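Local coordinates for 3-chlorocatechol 1,2-dioxygenase (Rhodococcus opacus, PDB 2BOY), which probably cleaves the aromatic ring of catechols such as 3-chlorocatechol between the two hydroxyl-bearing carbons, using a ferric iron, at residues Y133-P138 and L144-I149. Numbering follows the deposited sequence.
Sequences YSFINP and LFRGKI. With FE (Fe (III) ion), chain I; BHO (benzhydroxamic acid), chain J.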
ATOM      1  N   TYR A 133      -7.125 -20.818  12.971  1.00 19.76           N
ATOM      2  CA  TYR A 133      -7.250 -21.632  11.777  1.00 19.08           C
ATOM      3  C   TYR A 133      -6.089 -22.592  11.588  1.00 18.83           C
ATOM      4  O   TYR A 133      -4.951 -22.224  11.846  1.00 20.82           O
ATOM      5  CB  TYR A 133      -7.255 -20.719  10.563  1.00 19.39           C
ATOM      6  CG  TYR A 133      -8.577 -19.998  10.303  1.00 18.93           C
ATOM      7  CD1 TYR A 133      -8.808 -18.725  10.827  1.00 18.29           C
ATOM      8  CD2 TYR A 133      -9.581 -20.596   9.530  1.00 17.15           C
ATOM      9  CE1 TYR A 133     -10.015 -18.045  10.559  1.00 19.70           C
ATOM     10  CE2 TYR A 133     -10.806 -19.892   9.244  1.00 19.26           C
ATOM     11  CZ  TYR A 133     -10.982 -18.634   9.757  1.00 17.66           C
ATOM     12  OH  TYR A 133     -12.150 -17.975   9.520  1.00 17.87           O
ATOM     13  N   SER A 134      -6.362 -23.792  11.092  1.00 18.20           N
ATOM     14  CA  SER A 134      -5.298 -24.684  10.675  1.00 19.53           C
ATOM     15  C   SER A 134      -4.475 -24.059   9.517  1.00 20.62           C
ATOM     16  O   SER A 134      -4.973 -23.156   8.778  1.00 19.94           O
ATOM     17  CB  SER A 134      -5.816 -26.115  10.345  1.00 18.72           C
ATOM     18  OG  SER A 134      -6.651 -26.133   9.189  1.00 18.33           O
ATOM     19  N   PHE A 135      -3.213 -24.482   9.440  1.00 19.41           N
ATOM     20  CA  PHE A 135      -2.143 -23.907   8.570  1.00 20.51           C
ATOM     21  C   PHE A 135      -1.704 -22.520   8.962  1.00 21.77           C
ATOM     22  O   PHE A 135      -0.499 -22.263   9.168  1.00 23.36           O
ATOM     23  CB  PHE A 135      -2.480 -23.941   7.044  1.00 18.38           C
ATOM     24  CG  PHE A 135      -2.780 -25.310   6.517  1.00 20.49           C
ATOM     25  CD1 PHE A 135      -1.754 -26.147   6.112  1.00 21.87           C
ATOM     26  CD2 PHE A 135      -4.106 -25.778   6.422  1.00 20.05           C
ATOM     27  CE1 PHE A 135      -2.006 -27.445   5.636  1.00 21.63           C
ATOM     28  CE2 PHE A 135      -4.374 -27.044   5.935  1.00 22.49           C
ATOM     29  CZ  PHE A 135      -3.314 -27.907   5.548  1.00 20.63           C
ATOM     30  N   ILE A 136      -2.675 -21.614   9.056  1.00 21.29           N
ATOM     31  CA  ILE A 136      -2.447 -20.275   9.503  1.00 21.73           C
ATOM     32  C   ILE A 136      -1.707 -20.266  10.854  1.00 23.40           C
ATOM     33  O   ILE A 136      -0.662 -19.604  11.014  1.00 22.95           O
ATOM     34  CB  ILE A 136      -3.754 -19.502   9.593  1.00 21.75           C
ATOM     35  CG1 ILE A 136      -4.603 -19.677   8.304  1.00 22.61           C
ATOM     36  CG2 ILE A 136      -3.442 -18.013   9.868  1.00 21.61           C
ATOM     37  CD1 ILE A 136      -3.798 -19.547   7.010  1.00 20.95           C
ATOM     38  N   ASN A 137      -2.258 -21.016  11.797  1.00 23.02           N
ATOM     39  CA  ASN A 137      -1.567 -21.391  13.040  1.00 23.00           C
ATOM     40  C   ASN A 137      -1.008 -22.798  12.830  1.00 22.91           C
ATOM     41  O   ASN A 137      -1.751 -23.791  12.910  1.00 23.82           O
ATOM     42  CB  ASN A 137      -2.567 -21.423  14.187  1.00 21.77           C
ATOM     43  CG  ASN A 137      -1.913 -21.789  15.537  1.00 25.67           C
ATOM     44  OD1 ASN A 137      -2.408 -21.417  16.606  1.00 25.63           O
ATOM     45  ND2 ASN A 137      -0.806 -22.498  15.477  1.00 20.34           N
ATOM     46  N   PRO A 138       0.295 -22.915  12.586  1.00 24.21           N
ATOM     47  CA  PRO A 138       0.869 -24.200  12.153  1.00 24.57           C
ATOM     48  C   PRO A 138       0.964 -25.237  13.283  1.00 23.76           C
ATOM     49  O   PRO A 138       1.314 -26.385  13.034  1.00 23.92           O
ATOM     50  CB  PRO A 138       2.261 -23.813  11.665  1.00 25.16           C
ATOM     51  CG  PRO A 138       2.630 -22.697  12.537  1.00 26.91           C
ATOM     52  CD  PRO A 138       1.329 -21.880  12.733  1.00 24.57           C
ATOM     53  N   LEU A 144      -7.357 -29.207  10.199  1.00 17.49           N
ATOM     54  CA  LEU A 144      -8.358 -29.140  11.266  1.00 17.62           C
ATOM     55  C   LEU A 144      -9.432 -28.162  10.752  1.00 17.25           C
ATOM     56  O   LEU A 144      -9.067 -27.083  10.251  1.00 19.72           O
ATOM     57  CB  LEU A 144      -7.774 -28.565  12.533  1.00 16.86           C
ATOM     58  CG  LEU A 144      -8.597 -28.848  13.791  1.00 18.72           C
ATOM     59  CD1 LEU A 144      -8.360 -30.365  14.147  1.00 20.02           C
ATOM     60  CD2 LEU A 144      -8.167 -27.926  14.879  1.00 18.95           C
ATOM     61  N   PHE A 145     -10.709 -28.511  10.904  1.00 16.46           N
ATOM     62  CA  PHE A 145     -11.826 -27.601  10.583  1.00 16.42           C
ATOM     63  C   PHE A 145     -11.792 -27.120   9.127  1.00 16.23           C
ATOM     64  O   PHE A 145     -12.202 -26.007   8.834  1.00 15.01           O
ATOM     65  CB  PHE A 145     -11.898 -26.401  11.543  1.00 17.06           C
ATOM     66  CG  PHE A 145     -12.477 -26.768  12.883  1.00 17.60           C
ATOM     67  CD1 PHE A 145     -11.670 -26.745  14.034  1.00 17.53           C
ATOM     68  CD2 PHE A 145     -13.777 -27.240  12.969  1.00 15.16           C
ATOM     69  CE1 PHE A 145     -12.212 -27.143  15.265  1.00 20.83           C
ATOM     70  CE2 PHE A 145     -14.343 -27.623  14.194  1.00 16.14           C
ATOM     71  CZ  PHE A 145     -13.542 -27.572  15.343  1.00 15.29           C
ATOM     72  N   ARG A 146     -11.380 -28.024   8.243  1.00 16.92           N
ATOM     73  CA  ARG A 146     -11.449 -27.814   6.788  1.00 16.34           C
ATOM     74  C   ARG A 146     -11.929 -29.107   6.154  1.00 17.64           C
ATOM     75  O   ARG A 146     -11.351 -30.188   6.408  1.00 18.47           O
ATOM     76  CB  ARG A 146     -10.038 -27.481   6.271  1.00 15.95           C
ATOM     77  CG  ARG A 146      -9.451 -26.183   6.834  1.00 16.57           C
ATOM     78  CD  ARG A 146      -8.019 -25.848   6.364  1.00 14.06           C
ATOM     79  NE  ARG A 146      -7.503 -24.616   6.957  1.00 15.00           N
ATOM     80  CZ  ARG A 146      -7.704 -23.377   6.489  1.00 16.23           C
ATOM     81  NH1 ARG A 146      -8.468 -23.149   5.389  1.00 16.63           N
ATOM     82  NH2 ARG A 146      -7.136 -22.350   7.120  1.00 14.84           N
ATOM     83  N   GLY A 147     -12.968 -29.035   5.302  1.00 17.35           N
ATOM     84  CA  GLY A 147     -13.477 -30.253   4.687  1.00 18.24           C
ATOM     85  C   GLY A 147     -14.291 -30.009   3.431  1.00 18.02           C
ATOM     86  O   GLY A 147     -14.861 -28.912   3.248  1.00 18.61           O
ATOM     87  N   LYS A 148     -14.401 -31.050   2.621  1.00 18.61           N
ATOM     88  CA  LYS A 148     -15.236 -31.018   1.427  1.00 19.73           C
ATOM     89  C   LYS A 148     -16.377 -32.016   1.585  1.00 19.79           C
ATOM     90  O   LYS A 148     -16.159 -33.153   2.001  1.00 19.54           O
ATOM     91  CB  LYS A 148     -14.424 -31.401   0.200  1.00 19.94           C
ATOM     92  CG  LYS A 148     -13.340 -30.383  -0.114  1.00 23.06           C
ATOM     93  CD  LYS A 148     -12.471 -30.890  -1.204  1.00 26.74           C
ATOM     94  CE  LYS A 148     -11.544 -29.812  -1.719  1.00 27.74           C
ATOM     95  NZ  LYS A 148     -10.874 -30.385  -2.880  1.00 28.67           N
ATOM     96  N   ILE A 149     -17.574 -31.587   1.210  1.00 20.96           N
ATOM     97  CA  ILE A 149     -18.761 -32.431   1.214  1.00 22.76           C
ATOM     98  C   ILE A 149     -19.520 -32.238  -0.098  1.00 24.19           C
ATOM     99  O   ILE A 149     -19.177 -31.353  -0.919  1.00 24.10           O
ATOM    100  CB  ILE A 149     -19.652 -32.035   2.372  1.00 22.96           C
ATOM    101  CG1 ILE A 149     -19.848 -30.534   2.333  1.00 23.84           C
ATOM    102  CG2 ILE A 149     -18.974 -32.395   3.708  1.00 23.39           C
ATOM    103  CD1 ILE A 149     -20.996 -30.039   3.126  1.00 28.56           C
TER
HETATM  104 FE    FE I1255     -12.510 -16.365   8.531  1.00 19.79          FE
HETATM  105  C1  BHO J1256     -10.830 -13.114   7.230  1.00 27.06           C
HETATM  106  C2  BHO J1256     -11.239 -12.011   6.338  1.00 23.55           C
HETATM  107  C3  BHO J1256     -10.436 -10.870   6.274  1.00 24.45           C
HETATM  108  C4  BHO J1256      -9.283 -10.798   7.071  1.00 23.54           C
HETATM  109  C5  BHO J1256      -8.917 -11.837   7.910  1.00 27.64           C
HETATM  110  C6  BHO J1256      -9.689 -12.995   8.007  1.00 29.03           C
HETATM  111  C   BHO J1256     -11.692 -14.336   7.294  1.00 29.90           C
HETATM  112  O1  BHO J1256     -12.847 -14.187   7.060  1.00 37.08           O
HETATM  113  N   BHO J1256     -11.304 -15.548   7.633  1.00 32.14           N
HETATM  114  O2  BHO J1256     -10.304 -16.121   7.171  1.00 37.54           O
HETATM  115  O   HOH W   1      -9.215 -24.217  10.261  1.00 19.35           O
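Arg146 reaches from the start of strand 146-150 to Ser134, in the loop that follows strand 121-125, and takes hold of it with two nitrogens side-on. From CB the chain leaves with CG anti to the carbonyl carbon (chi1 -63°) and runs extended to NE, which carries the guanidinium across to the loop. Arg146 CG lies 3.7 Å from Ser134 OG. Arg146 CD touches Ser134 OG and also meets the edge of the Phe135 ring, in the ring plane, 3.9 Å from CE2. Arg146 NE donates to Ser134 OG, 2.8 Å away in the guanidinium plane, although the bond is bent (136°). Arg146 NH2 gives the straighter bond to Ser134 O (2.8 Å, 152°), which lies somewhat out of the guanidinium plane; a longer, weak bond from NE reaches the same carbonyl. Arg146 NH2 also rests 3.8 Å from Tyr133 CB and close to Ile136 CG1, while NH1 turns to the carbonyl of Tyr78. Ser134 OG accepts from NE and donates its own proton to Leu144 O, on a lone pair in the carbonyl plane, 2.8 Å away. A water takes the Ser134 N-H and donates to the same Leu144 carbonyl, so it bridges the two backbones beside the direct bond from the serine hydroxyl. Next to Ser134, Tyr133 OH binds the ferric iron at 1.9 Å, alongside His191, His193 and benzhydroxamic acid. With an alanine here instead of Arg146, Ser134 would probably lose the donors to its carbonyl and its OG, leaving the loop beside the iron-binding tyrosine freer to move. The arginine is thus second-shell: its buried guanidinium is met by the carbonyls of Ser134 and Tyr78 and by the Ser134 hydroxyl, which probably offset its charge, and it is likely to polarise the serine O-H toward Leu144 O, consistent with a fixed backbone behind the metal ligand.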